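Local coordinates for protein mandelate racemase/muconate lactonizing enzyme (Polaromonas sp., PDB 2OG9) that probably abstracts the proton alpha to a substrate carboxylate, as related mandelate racemases and muconate lactonizing enzymes of the enolase superfamily do, at residues F51-T56 and Q61-S66; T16-S21 and G120-A125; L192-V197 and Q224-I229; E239-A244 and A251-Q256; T45-L50 and F337-P342. All coordinates share one frame; numbering follows the deposited sequence.

Contact 1. Residues F51-T56 and Q61-S66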
# COMPACT_ATOMS: atom_id res chain seq x y z
N PHE A 51 -35.84 -27.16 10.78
CA PHE A 51 -35.18 -28.35 11.29
C PHE A 51 -34.88 -29.32 10.16
O PHE A 51 -35.69 -29.51 9.25
CB PHE A 51 -36.06 -29.06 12.33
CG PHE A 51 -36.10 -28.37 13.66
CD1 PHE A 51 -34.97 -28.33 14.47
CD2 PHE A 51 -37.28 -27.77 14.11
CE1 PHE A 51 -35.01 -27.69 15.72
CE2 PHE A 51 -37.33 -27.13 15.35
CZ PHE A 51 -36.19 -27.09 16.15
N ALA A 52 -33.70 -29.93 10.21
CA ALA A 52 -33.30 -30.92 9.22
C ALA A 52 -32.89 -32.16 9.98
O ALA A 52 -32.11 -32.09 10.94
CB ALA A 52 -32.14 -30.41 8.38
N GLU A 53 -33.44 -33.30 9.56
CA GLU A 53 -33.13 -34.59 10.17
C GLU A 53 -32.54 -35.45 9.06
O GLU A 53 -33.09 -35.51 7.95
CB GLU A 53 -34.39 -35.24 10.73
CG GLU A 53 -34.98 -34.53 11.93
CD GLU A 53 -36.39 -35.01 12.26
OE1 GLU A 53 -37.36 -34.37 11.81
OE2 GLU A 53 -36.51 -36.04 12.96
N ILE A 54 -31.42 -36.09 9.36
CA ILE A 54 -30.74 -36.94 8.39
C ILE A 54 -30.45 -38.30 9.01
O ILE A 54 -30.00 -38.39 10.16
CB ILE A 54 -29.40 -36.29 7.93
CG1 ILE A 54 -29.68 -34.96 7.23
CG2 ILE A 54 -28.66 -37.22 6.99
CD1 ILE A 54 -28.41 -34.21 6.82
N GLU A 55 -30.72 -39.36 8.25
CA GLU A 55 -30.48 -40.72 8.71
C GLU A 55 -29.80 -41.51 7.60
O GLU A 55 -30.02 -41.24 6.42
CB GLU A 55 -31.80 -41.37 9.14
CG GLU A 55 -32.27 -40.91 10.51
CD GLU A 55 -33.64 -41.45 10.91
OE1 GLU A 55 -34.00 -42.58 10.49
OE2 GLU A 55 -34.35 -40.75 11.66
N THR A 56 -28.96 -42.47 7.97
CA THR A 56 -28.21 -43.25 7.00
C THR A 56 -28.50 -44.75 7.01
O THR A 56 -29.12 -45.27 7.93
CB THR A 56 -26.70 -43.08 7.22
OG1 THR A 56 -26.33 -43.74 8.44
CG2 THR A 56 -26.35 -41.59 7.33
N GLN A 61 -27.84 -40.98 12.80
CA GLN A 61 -28.79 -39.89 12.68
C GLN A 61 -28.22 -38.55 13.11
O GLN A 61 -27.33 -38.49 13.96
CB GLN A 61 -30.05 -40.20 13.49
CG GLN A 61 -31.06 -39.06 13.54
CD GLN A 61 -32.36 -39.42 14.24
OE1 GLN A 61 -32.35 -39.94 15.37
NE2 GLN A 61 -33.49 -39.14 13.59
N GLY A 62 -28.73 -37.49 12.51
CA GLY A 62 -28.27 -36.15 12.84
C GLY A 62 -29.42 -35.15 12.81
O GLY A 62 -30.38 -35.33 12.06
N LEU A 63 -29.30 -34.11 13.62
CA LEU A 63 -30.31 -33.06 13.69
C LEU A 63 -29.61 -31.72 13.61
O LEU A 63 -28.59 -31.50 14.26
CB LEU A 63 -31.08 -33.15 15.02
CG LEU A 63 -32.07 -32.02 15.34
CD1 LEU A 63 -33.20 -32.01 14.32
CD2 LEU A 63 -32.64 -32.23 16.75
N GLY A 64 -30.16 -30.82 12.80
CA GLY A 64 -29.57 -29.50 12.65
C GLY A 64 -30.67 -28.49 12.42
O GLY A 64 -31.84 -28.86 12.28
N PHE A 65 -30.32 -27.20 12.38
CA PHE A 65 -31.34 -26.19 12.15
C PHE A 65 -30.77 -24.86 11.72
O PHE A 65 -29.58 -24.60 11.86
CB PHE A 65 -32.20 -26.00 13.42
CG PHE A 65 -31.46 -25.38 14.58
CD1 PHE A 65 -31.43 -24.00 14.73
CD2 PHE A 65 -30.81 -26.17 15.51
CE1 PHE A 65 -30.75 -23.40 15.79
CE2 PHE A 65 -30.12 -25.59 16.58
CZ PHE A 65 -30.10 -24.20 16.72
N SER A 66 -31.63 -24.04 11.14
CA SER A 66 -31.28 -22.68 10.73
C SER A 66 -32.51 -21.91 11.18
O SER A 66 -33.45 -22.51 11.73
CB SER A 66 -31.06 -22.58 9.21
OG SER A 66 -32.21 -22.97 8.48
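Ala52 faces Gly64 and Ile54 faces Gly62 as the hydrogen-bonded pairs of an antiparallel beta hairpin, at the edge of the sheet in the N-terminal capping domain. The strands run at 159° to each other, and four backbone bonds hold them, the shortest from Gly62 N to Ile54 O at 2.8 Å. Between these bonds, CA-H...O contacts fill the gaps, as from Gln61 CA to Ile54 O at 3.2 Å. The close-packed face carries Ala52 and Ile54; helix 114-133 presses on it through Ala121, Phe122 and Ala125, and the two glycines add no side chain there. On the other face, Phe51 closes the buried end: its CD1 touches Phe65 CB at 3.8 Å, the two side chains pointing the same way. Toward the hairpin turn this face becomes more open. Leu63 CD1 lies against Glu53 CG at 3.9 Å, while the Glu53 carboxylate turns to a salt bridge with Arg19. Glu55 and Gln61 run side by side, both extended beyond CG. Although Glu55 OE2 comes within 2.7 Å of Gln61 NE2, the angle is poor for a hydrogen bond; carboxylate and amide planes stand 86° apart, and OE2 pairs with Arg384 NE.

Contact 2. Residues T16-S21 and G120-A125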
# COMPACT_ATOMS: atom_id res chain seq x y z
N THR A 16 -29.85 -42.05 3.50
CA THR A 16 -31.01 -42.69 2.91
C THR A 16 -32.33 -41.97 3.16
O THR A 16 -33.30 -42.19 2.44
CB THR A 16 -31.14 -44.15 3.42
OG1 THR A 16 -31.19 -44.14 4.86
CG2 THR A 16 -29.95 -44.98 2.97
N TRP A 17 -32.36 -41.10 4.16
CA TRP A 17 -33.59 -40.40 4.50
C TRP A 17 -33.30 -38.99 5.00
O TRP A 17 -32.31 -38.77 5.69
CB TRP A 17 -34.33 -41.17 5.60
CG TRP A 17 -35.64 -40.58 6.04
CD1 TRP A 17 -36.84 -40.65 5.38
CD2 TRP A 17 -35.90 -39.88 7.27
NE1 TRP A 17 -37.82 -40.04 6.13
CE2 TRP A 17 -37.27 -39.56 7.29
CE3 TRP A 17 -35.10 -39.49 8.35
CZ2 TRP A 17 -37.87 -38.87 8.36
CZ3 TRP A 17 -35.69 -38.81 9.41
CH2 TRP A 17 -37.06 -38.51 9.40
N VAL A 18 -34.16 -38.05 4.65
CA VAL A 18 -34.01 -36.67 5.08
C VAL A 18 -35.38 -36.07 5.33
O VAL A 18 -36.29 -36.26 4.52
CB VAL A 18 -33.30 -35.80 4.00
CG1 VAL A 18 -33.18 -34.37 4.49
CG2 VAL A 18 -31.92 -36.36 3.69
N ARG A 19 -35.54 -35.38 6.45
CA ARG A 19 -36.81 -34.74 6.77
C ARG A 19 -36.59 -33.29 7.19
O ARG A 19 -35.74 -33.00 8.03
CB ARG A 19 -37.54 -35.48 7.90
CG ARG A 19 -38.81 -34.76 8.36
CD ARG A 19 -39.71 -35.64 9.22
NE ARG A 19 -40.91 -34.92 9.65
CZ ARG A 19 -40.93 -34.00 10.61
NH1 ARG A 19 -39.81 -33.71 11.27
NH2 ARG A 19 -42.06 -33.37 10.92
N ILE A 20 -37.35 -32.38 6.59
CA ILE A 20 -37.24 -30.97 6.93
C ILE A 20 -38.56 -30.50 7.50
O ILE A 20 -39.63 -30.89 7.03
CB ILE A 20 -36.88 -30.11 5.72
CG1 ILE A 20 -37.83 -30.42 4.56
CG2 ILE A 20 -35.42 -30.32 5.36
CD1 ILE A 20 -37.67 -29.50 3.39
N SER A 21 -38.48 -29.64 8.50
CA SER A 21 -39.66 -29.11 9.16
C SER A 21 -39.50 -27.61 9.37
O SER A 21 -38.43 -27.15 9.75
CB SER A 21 -39.83 -29.76 10.54
OG SER A 21 -39.66 -31.17 10.49
N GLY A 120 -27.30 -24.84 5.57
CA GLY A 120 -26.78 -24.90 6.93
C GLY A 120 -27.53 -25.84 7.86
O GLY A 120 -26.93 -26.43 8.75
N ALA A 121 -28.84 -25.97 7.68
CA ALA A 121 -29.62 -26.86 8.53
C ALA A 121 -29.12 -28.29 8.33
O ALA A 121 -28.98 -29.05 9.29
CB ALA A 121 -31.10 -26.77 8.20
N PHE A 122 -28.85 -28.64 7.07
CA PHE A 122 -28.35 -29.97 6.73
C PHE A 122 -26.92 -30.11 7.23
O PHE A 122 -26.54 -31.14 7.78
CB PHE A 122 -28.36 -30.18 5.20
CG PHE A 122 -29.74 -30.13 4.58
CD1 PHE A 122 -30.72 -31.04 4.96
CD2 PHE A 122 -30.05 -29.17 3.62
CE1 PHE A 122 -32.00 -30.99 4.39
CE2 PHE A 122 -31.32 -29.11 3.04
CZ PHE A 122 -32.30 -30.02 3.43
N ASP A 123 -26.12 -29.06 7.03
CA ASP A 123 -24.73 -29.06 7.45
C ASP A 123 -24.60 -29.33 8.95
O ASP A 123 -23.77 -30.13 9.37
CB ASP A 123 -24.10 -27.70 7.12
CG ASP A 123 -22.61 -27.67 7.37
OD1 ASP A 123 -21.85 -28.25 6.56
OD2 ASP A 123 -22.19 -27.05 8.37
N VAL A 124 -25.42 -28.66 9.75
CA VAL A 124 -25.35 -28.87 11.20
C VAL A 124 -25.71 -30.32 11.54
O VAL A 124 -25.06 -30.95 12.37
CB VAL A 124 -26.31 -27.92 11.95
CG1 VAL A 124 -26.28 -28.23 13.44
CG2 VAL A 124 -25.88 -26.47 11.72
N ALA A 125 -26.74 -30.83 10.88
CA ALA A 125 -27.17 -32.20 11.11
C ALA A 125 -26.04 -33.18 10.78
O ALA A 125 -25.82 -34.14 11.51
CB ALA A 125 -28.41 -32.49 10.26
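A single ring carbon bridges two strand residues: Phe122 CE1 lies 3.6 Å from Val18 CG1 and also 3.6 Å from Ile20 CG2, both on the same face of strand 16-21. The backbones stay well apart, with Val18 CA 8.9 Å from Phe122 CA, and no polar bond crosses. The reach comes from the phenylalanine, whose CG stands anti to the carbonyl carbon (chi1 -63°) and carries the ring from the flank of helix 120-125 to the sheet. Val18 crosses the ring at about a right angle, whereas Ile20 meets it at a slant, its CG2 also 3.7 Å from Phe122 CZ. Ile20 holds CG1 between its backbone N and carbonyl carbon (chi1 51°), which leaves CG2 to meet the ring. With an alanine at Phe122, the methyls of Val18 and Ile20 would probably lose their common partner and a gap would open between helix and sheet. Ala80 of helix 73-83, Leu87 and Ala52 complete the ring's surroundings. Arg19, on the other face, forms a salt bridge with Glu378. Such a helix packed on one face of an antiparallel meander is typical of the alpha+beta capping domain of the enolase superfamily.

Contact 3. Residues L192-V197 and Q224-I229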
# COMPACT_ATOMS: atom_id res chain seq x y z
N LEU A 192 -30.23 9.40 27.70
CA LEU A 192 -30.98 8.35 28.37
C LEU A 192 -30.15 7.08 28.52
O LEU A 192 -30.06 6.52 29.61
CB LEU A 192 -32.27 8.03 27.60
CG LEU A 192 -33.56 8.69 28.07
CD1 LEU A 192 -33.93 8.17 29.45
CD2 LEU A 192 -33.40 10.21 28.09
N ASP A 193 -29.54 6.63 27.42
CA ASP A 193 -28.72 5.43 27.47
C ASP A 193 -27.62 5.61 28.50
O ASP A 193 -27.43 4.76 29.37
CB ASP A 193 -28.09 5.15 26.10
CG ASP A 193 -29.12 4.83 25.04
OD1 ASP A 193 -30.10 4.14 25.36
OD2 ASP A 193 -28.94 5.26 23.89
N ILE A 194 -26.90 6.72 28.41
CA ILE A 194 -25.81 7.00 29.34
C ILE A 194 -26.32 6.93 30.78
O ILE A 194 -25.62 6.45 31.67
CB ILE A 194 -25.20 8.39 29.08
CG1 ILE A 194 -24.69 8.45 27.64
CG2 ILE A 194 -24.06 8.65 30.05
CD1 ILE A 194 -24.02 9.76 27.27
N ALA A 195 -27.54 7.41 31.00
CA ALA A 195 -28.14 7.40 32.33
C ALA A 195 -28.45 5.96 32.75
O ALA A 195 -28.10 5.54 33.86
CB ALA A 195 -29.42 8.23 32.33
N ARG A 196 -29.10 5.22 31.86
CA ARG A 196 -29.46 3.83 32.13
C ARG A 196 -28.23 2.97 32.41
O ARG A 196 -28.24 2.17 33.35
CB ARG A 196 -30.25 3.26 30.94
CG ARG A 196 -31.61 3.91 30.76
CD ARG A 196 -32.22 3.62 29.39
NE ARG A 196 -32.53 2.21 29.19
CZ ARG A 196 -33.47 1.54 29.86
NH1 ARG A 196 -34.18 2.15 30.79
NH2 ARG A 196 -33.69 0.26 29.59
N VAL A 197 -27.19 3.13 31.61
CA VAL A 197 -25.96 2.36 31.80
C VAL A 197 -25.29 2.76 33.10
O VAL A 197 -24.75 1.92 33.82
CB VAL A 197 -24.96 2.58 30.63
CG1 VAL A 197 -23.66 1.84 30.91
CG2 VAL A 197 -25.57 2.08 29.33
N GLN A 224 -19.36 8.05 17.12
CA GLN A 224 -18.11 8.64 17.57
C GLN A 224 -18.26 9.27 18.95
O GLN A 224 -17.45 9.05 19.84
CB GLN A 224 -17.66 9.70 16.57
CG GLN A 224 -16.24 10.21 16.77
CD GLN A 224 -15.19 9.17 16.39
OE1 GLN A 224 -15.42 8.35 15.51
NE2 GLN A 224 -14.04 9.23 17.05
N ARG A 225 -19.32 10.07 19.12
CA ARG A 225 -19.58 10.75 20.39
C ARG A 225 -19.97 9.79 21.52
O ARG A 225 -19.52 9.95 22.65
CB ARG A 225 -20.67 11.81 20.21
CG ARG A 225 -20.15 13.20 19.83
CD ARG A 225 -19.42 13.22 18.50
NE ARG A 225 -18.81 14.52 18.23
CZ ARG A 225 -19.43 15.53 17.62
NH1 ARG A 225 -20.68 15.40 17.19
NH2 ARG A 225 -18.79 16.69 17.45
N MSE A 226 -20.81 8.80 21.21
CA MSE A 226 -21.24 7.84 22.23
C MSE A 226 -20.09 6.95 22.70
O MSE A 226 -19.98 6.65 23.89
CB MSE A 226 -22.39 6.98 21.70
CG MSE A 226 -23.68 7.74 21.49
SE MSE A 226 -24.28 8.63 23.11
CE MSE A 226 -25.28 7.17 23.91
N CYS A 227 -19.25 6.50 21.77
CA CYS A 227 -18.12 5.66 22.15
C CYS A 227 -17.20 6.46 23.07
O CYS A 227 -16.68 5.93 24.05
CB CYS A 227 -17.35 5.18 20.92
SG CYS A 227 -18.21 3.90 19.95
N ARG A 228 -17.01 7.73 22.74
CA ARG A 228 -16.17 8.62 23.54
C ARG A 228 -16.66 8.65 24.98
O ARG A 228 -15.88 8.49 25.92
CB ARG A 228 -16.20 10.03 22.96
CG ARG A 228 -15.34 11.05 23.71
CD ARG A 228 -13.87 10.69 23.65
NE ARG A 228 -13.35 10.74 22.29
CZ ARG A 228 -12.16 10.26 21.92
NH1 ARG A 228 -11.37 9.69 22.83
NH2 ARG A 228 -11.77 10.34 20.66
N ILE A 229 -17.96 8.85 25.15
CA ILE A 229 -18.57 8.92 26.47
C ILE A 229 -18.46 7.60 27.23
O ILE A 229 -18.19 7.59 28.43
CB ILE A 229 -20.06 9.32 26.35
CG1 ILE A 229 -20.18 10.69 25.69
CG2 ILE A 229 -20.70 9.34 27.73
CD1 ILE A 229 -21.59 11.06 25.29
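Ile194 CD1 drives into the fork of Ile229, 3.4 Å from its CG2 and 3.4 Å from its CD1, both closer than usual for methyl carbons. The two side chains cross at about a right angle. Each isoleucine keeps CG1 anti to its carbonyl carbon, and Ile194 then extends (chi2 -178°), which sends CD1 straight across to the neighbouring helix. Met226, present as selenomethionine, behaves otherwise: it bends at chi2 (-57°) and chi3 (-86°), and its end methyl is brought in beside the pair, with CE 4.0 Å from Ile194 CG1 and 4.1 Å from Asp193 CB. Asp193 offers only this methylene and the flank of its carboxylate; OD2 accepts a hydrogen bond from Gly186 N. An alanine in place of Ile194 would probably open a gap between the helices, leaving the Ile229 methyls without their partner on the other segment and Met226 CE with Asp193 alone. Helices 190-204 and 220-230 are successive outer helices of the TIM barrel, flanking strand 210-213 in the chain; the axes of segments 192-197 and 224-229 come within 11.5 Å. No hydrogen bond or salt bridge crosses between the two segments, so the fit rests on van der Waals contact and on apolar surface withdrawn from water, with Ile229 at the exposed margin.

Contact 4. Residues E239-A244 and A251-Q256. With CA (calcium ion), chain C.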
# COMPACT_ATOMS: atom_id res chain seq x y z
N GLU A 239 -21.38 -3.12 20.86
CA GLU A 239 -21.86 -3.94 19.75
C GLU A 239 -22.70 -3.22 18.69
O GLU A 239 -23.61 -2.45 19.00
CB GLU A 239 -22.66 -5.10 20.35
CG GLU A 239 -23.16 -6.16 19.39
CD GLU A 239 -23.87 -7.29 20.13
OE1 GLU A 239 -23.48 -7.57 21.28
OE2 GLU A 239 -24.82 -7.89 19.57
N GLU A 240 -22.38 -3.50 17.42
CA GLU A 240 -23.09 -2.92 16.29
C GLU A 240 -23.36 -1.42 16.39
O GLU A 240 -24.51 -0.99 16.27
CB GLU A 240 -24.41 -3.66 16.08
CG GLU A 240 -24.28 -5.05 15.48
CD GLU A 240 -24.03 -5.01 13.99
OE1 GLU A 240 -24.65 -5.83 13.27
OE2 GLU A 240 -23.22 -4.17 13.53
N PRO A 241 -22.32 -0.61 16.63
CA PRO A 241 -22.56 0.83 16.73
C PRO A 241 -23.04 1.44 15.42
O PRO A 241 -23.75 2.44 15.42
CB PRO A 241 -21.20 1.37 17.17
CG PRO A 241 -20.23 0.40 16.52
CD PRO A 241 -20.89 -0.93 16.80
N LEU A 242 -22.66 0.82 14.30
CA LEU A 242 -23.01 1.32 12.97
C LEU A 242 -23.69 0.27 12.11
O LEU A 242 -23.87 -0.87 12.53
CB LEU A 242 -21.76 1.80 12.25
CG LEU A 242 -20.93 2.89 12.93
CD1 LEU A 242 -19.58 3.01 12.23
CD2 LEU A 242 -21.69 4.20 12.90
N ASP A 243 -24.05 0.65 10.89
CA ASP A 243 -24.66 -0.28 9.95
C ASP A 243 -23.71 -1.47 9.84
O ASP A 243 -22.49 -1.30 9.73
CB ASP A 243 -24.82 0.35 8.57
CG ASP A 243 -25.34 -0.64 7.54
OD1 ASP A 243 -26.55 -0.94 7.54
OD2 ASP A 243 -24.53 -1.13 6.73
N ALA A 244 -24.26 -2.68 9.87
CA ALA A 244 -23.48 -3.90 9.80
C ALA A 244 -22.48 -3.94 8.64
O ALA A 244 -21.46 -4.62 8.71
CB ALA A 244 -24.41 -5.10 9.72
N ALA A 251 -13.96 0.07 11.55
CA ALA A 251 -12.50 0.04 11.69
C ALA A 251 -11.99 1.34 12.30
O ALA A 251 -11.07 1.33 13.12
CB ALA A 251 -11.84 -0.20 10.33
N ALA A 252 -12.58 2.46 11.89
CA ALA A 252 -12.18 3.77 12.40
C ALA A 252 -12.47 3.87 13.90
O ALA A 252 -11.66 4.40 14.66
CB ALA A 252 -12.91 4.88 11.64
N LEU A 253 -13.61 3.35 14.32
CA LEU A 253 -13.96 3.38 15.73
C LEU A 253 -12.99 2.50 16.53
O LEU A 253 -12.51 2.91 17.59
CB LEU A 253 -15.40 2.89 15.93
CG LEU A 253 -16.49 3.86 15.46
CD1 LEU A 253 -17.83 3.15 15.40
CD2 LEU A 253 -16.54 5.04 16.42
N ALA A 254 -12.71 1.31 16.03
CA ALA A 254 -11.80 0.39 16.71
C ALA A 254 -10.38 0.95 16.83
O ALA A 254 -9.69 0.71 17.82
CB ALA A 254 -11.77 -0.96 15.98
N LEU A 255 -9.94 1.70 15.83
CA LEU A 255 -8.60 2.27 15.87
C LEU A 255 -8.51 3.39 16.90
O LEU A 255 -7.51 3.53 17.59
CB LEU A 255 -8.21 2.82 14.48
CG LEU A 255 -6.85 3.51 14.37
CD1 LEU A 255 -5.75 2.53 14.77
CD2 LEU A 255 -6.62 4.01 12.94
N GLN A 256 -9.59 4.16 17.01
CA GLN A 256 -9.65 5.30 17.92
C GLN A 256 -9.89 4.98 19.39
O GLN A 256 -9.24 5.55 20.27
CB GLN A 256 -10.76 6.25 17.43
CG GLN A 256 -11.02 7.49 18.29
CD GLN A 256 -9.83 8.44 18.33
OE1 GLN A 256 -9.19 8.71 17.31
NE2 GLN A 256 -9.54 8.97 19.52
CA CA C . -9.09 -0.18 19.84
O HOH W 1 -7.35 1.43 19.91
O HOH W 2 -8.99 -2.12 18.39
O HOH W 3 -6.74 -0.88 19.60
O HOH W 4 -8.93 -1.27 21.88
O HOH W 5 -11.42 -0.96 19.78
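Leu253 CD1 is the one methyl that helix 251-256 sends to loop 239-244. It meets Leu242 CD1 tip to tip at 3.6 Å and lies 3.8 Å from Pro241 CG, where proline ring and leucine slide past each other in opposite directions. Both leucines hold CG anti to the carbonyl carbon and are then extended (chi2 168° for Leu242, 167° for Leu253), so their branches come together while the backbones stay apart. Ala223 of helix 220-230 touches both leucines, and His250, one turn back on the helix, packs on Pro241 and Leu242. This is the turn of a beta-alpha unit of the TIM barrel: strand 238-239 ends, the loop passes the strand's C-terminal end, and helix 247-256 runs back along the outside. At the start of the loop, Glu239 OE2 lies close to carboxylate oxygens of Asp213 and Glu265, a cluster consistent with the metal site of enolase-superfamily relatives. Separately, the C-terminal end of the helix binds a calcium ion. Ala254 O coordinates the calcium at 2.3 Å, Phe257 O supplies a second backbone ligand, and five waters complete seven ligands. One of those waters, 2.4 Å from the calcium, also donates a hydrogen bond to Leu255 O at 3.1 Å.

Contact 5. Residues T45-L50 and F337-P342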
# COMPACT_ATOMS: atom_id res chain seq x y z
N THR A 45 -43.06 -11.39 17.02
CA THR A 45 -43.72 -12.27 17.97
C THR A 45 -43.38 -13.75 17.82
O THR A 45 -43.85 -14.58 18.60
CB THR A 45 -45.25 -12.13 17.87
OG1 THR A 45 -45.68 -12.57 16.57
CG2 THR A 45 -45.66 -10.68 18.07
N GLU A 46 -42.56 -14.08 16.83
CA GLU A 46 -42.18 -15.47 16.60
C GLU A 46 -40.90 -15.59 15.79
O GLU A 46 -40.45 -14.63 15.17
CB GLU A 46 -43.31 -16.21 15.88
CG GLU A 46 -43.86 -15.47 14.67
CD GLU A 46 -44.89 -16.29 13.91
OE1 GLU A 46 -45.72 -16.97 14.56
OE2 GLU A 46 -44.87 -16.25 12.66
N ILE A 47 -40.32 -16.79 15.80
CA ILE A 47 -39.10 -17.06 15.05
C ILE A 47 -39.30 -18.36 14.27
O ILE A 47 -39.70 -19.38 14.84
CB ILE A 47 -37.87 -17.22 15.98
CG1 ILE A 47 -37.61 -15.90 16.71
CG2 ILE A 47 -36.64 -17.61 15.16
CD1 ILE A 47 -36.44 -15.97 17.68
N ALA A 48 -39.05 -18.31 12.96
CA ALA A 48 -39.21 -19.49 12.12
C ALA A 48 -37.95 -20.35 12.20
O ALA A 48 -36.86 -19.89 11.87
CB ALA A 48 -39.47 -19.06 10.67
N ILE A 49 -38.10 -21.60 12.62
CA ILE A 49 -36.96 -22.50 12.74
C ILE A 49 -37.05 -23.59 11.68
O ILE A 49 -38.09 -24.21 11.52
CB ILE A 49 -36.92 -23.20 14.13
CG1 ILE A 49 -37.03 -22.16 15.26
CG2 ILE A 49 -35.65 -24.02 14.25
CD1 ILE A 49 -35.84 -21.23 15.38
N LEU A 50 -35.96 -23.82 10.95
CA LEU A 50 -35.94 -24.88 9.95
C LEU A 50 -35.15 -26.05 10.50
O LEU A 50 -33.95 -25.96 10.70
CB LEU A 50 -35.29 -24.41 8.64
CG LEU A 50 -35.03 -25.53 7.63
CD1 LEU A 50 -36.35 -26.11 7.16
CD2 LEU A 50 -34.22 -25.01 6.45
N PHE A 337 -29.37 -17.02 26.33
CA PHE A 337 -30.72 -16.52 26.20
C PHE A 337 -31.65 -17.72 25.98
O PHE A 337 -31.33 -18.64 25.21
CB PHE A 337 -30.72 -15.46 25.09
CG PHE A 337 -31.21 -15.95 23.78
CD1 PHE A 337 -30.51 -16.91 23.04
CD2 PHE A 337 -32.40 -15.47 23.30
CE1 PHE A 337 -31.01 -17.34 21.82
CE2 PHE A 337 -32.90 -15.89 22.08
CZ PHE A 337 -32.21 -16.83 21.33
N GLU A 338 -32.78 -17.71 26.71
CA GLU A 338 -33.77 -18.80 26.79
C GLU A 338 -34.82 -19.03 25.70
O GLU A 338 -35.49 -20.06 25.74
CB GLU A 338 -34.50 -18.65 28.15
CG GLU A 338 -35.40 -17.40 28.27
CD GLU A 338 -34.61 -16.07 28.31
OE1 GLU A 338 -33.56 -15.99 28.98
OE2 GLU A 338 -35.05 -15.08 27.67
N TRP A 339 -34.93 -18.16 24.71
CA TRP A 339 -36.00 -18.33 23.69
C TRP A 339 -36.19 -19.69 22.99
O TRP A 339 -37.33 -20.11 22.74
CB TRP A 339 -35.89 -17.27 22.59
CG TRP A 339 -35.84 -15.85 23.07
CD1 TRP A 339 -35.83 -15.42 24.36
CD2 TRP A 339 -35.72 -14.68 22.25
NE1 TRP A 339 -35.71 -14.05 24.40
CE2 TRP A 339 -35.64 -13.57 23.12
CE3 TRP A 339 -35.68 -14.46 20.86
CZ2 TRP A 339 -35.51 -12.26 22.66
CZ3 TRP A 339 -35.55 -13.15 20.40
CH2 TRP A 339 -35.46 -12.07 21.30
N LEU A 340 -35.10 -20.36 22.64
CA LEU A 340 -35.20 -21.62 21.93
C LEU A 340 -35.46 -22.87 22.78
O LEU A 340 -35.80 -23.91 22.24
CB LEU A 340 -33.94 -21.86 21.10
CG LEU A 340 -33.47 -20.72 20.20
CD1 LEU A 340 -32.37 -21.25 19.28
CD2 LEU A 340 -34.63 -20.18 19.37
N GLU A 341 -35.30 -22.77 24.10
CA GLU A 341 -35.48 -23.92 24.98
C GLU A 341 -36.71 -24.81 24.74
O GLU A 341 -36.59 -26.03 24.78
CB GLU A 341 -35.45 -23.47 26.45
CG GLU A 341 -34.12 -22.82 26.84
CD GLU A 341 -34.02 -22.54 28.33
OE1 GLU A 341 -35.03 -22.10 28.92
OE2 GLU A 341 -32.93 -22.74 28.90
N PRO A 342 -37.89 -24.22 24.49
CA PRO A 342 -39.10 -25.02 24.26
C PRO A 342 -39.00 -26.02 23.10
O PRO A 342 -39.76 -26.99 23.05
CB PRO A 342 -40.17 -23.96 23.97
CG PRO A 342 -39.70 -22.79 24.75
CD PRO A 342 -38.21 -22.78 24.49
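The indole of Trp339 receives Ile47 at its edge, near the ring plane: Ile47 CD1 is 3.6 Å from Trp339 CE3 and 4.0 Å from Trp339 CZ3. Phe337 CE2 lies over one face of the indole, displaced toward the rim, an approach so short that its detail is doubtful; a face of the phenyl looks onto Trp339 N. Ile47 crosses the tryptophan at about a right angle, its chain extended (chi2 179°) to deliver CD1 to the six-membered ring. Beside it, Ile49 CD1 makes a looser contact with Leu340 CD2 at 4.3 Å. A type I turn from Glu338 to Glu341 brings Trp339 and Leu340 up to the strand. The contact joins the capping domain to the barrel domain: strand 46-56 lies between strands 15-26 and 61-69, Leu25 of the former packs on Leu340, Phe65 and Tyr67 of the latter pack on Ile49, and helix 73-83 meets Leu50.

Overall arrangement
Contacts 1, 2 and 5 share the capping-domain sheet. Contacts 1 and 2 have centres only 4 Å apart and are tied by the salt bridge of Glu53 OE1 to Arg19 NH1 at 2.6 Å; contact 5 lies about 18 Å, centre to centre, from each and uses the earlier part of strand 46-56, where it meets the barrel domain. Contacts 3 and 4, with centres about 15 Å apart, belong to neighbouring barrel helices and touch where Gln224 and Cys227 meet Leu253. Contact 4 is about 37 Å from contact 1 between centres, and about 11 Å from contact 5 between nearest atoms. It holds both Glu239 of the probable active-site cluster and the calcium ligand Ala254.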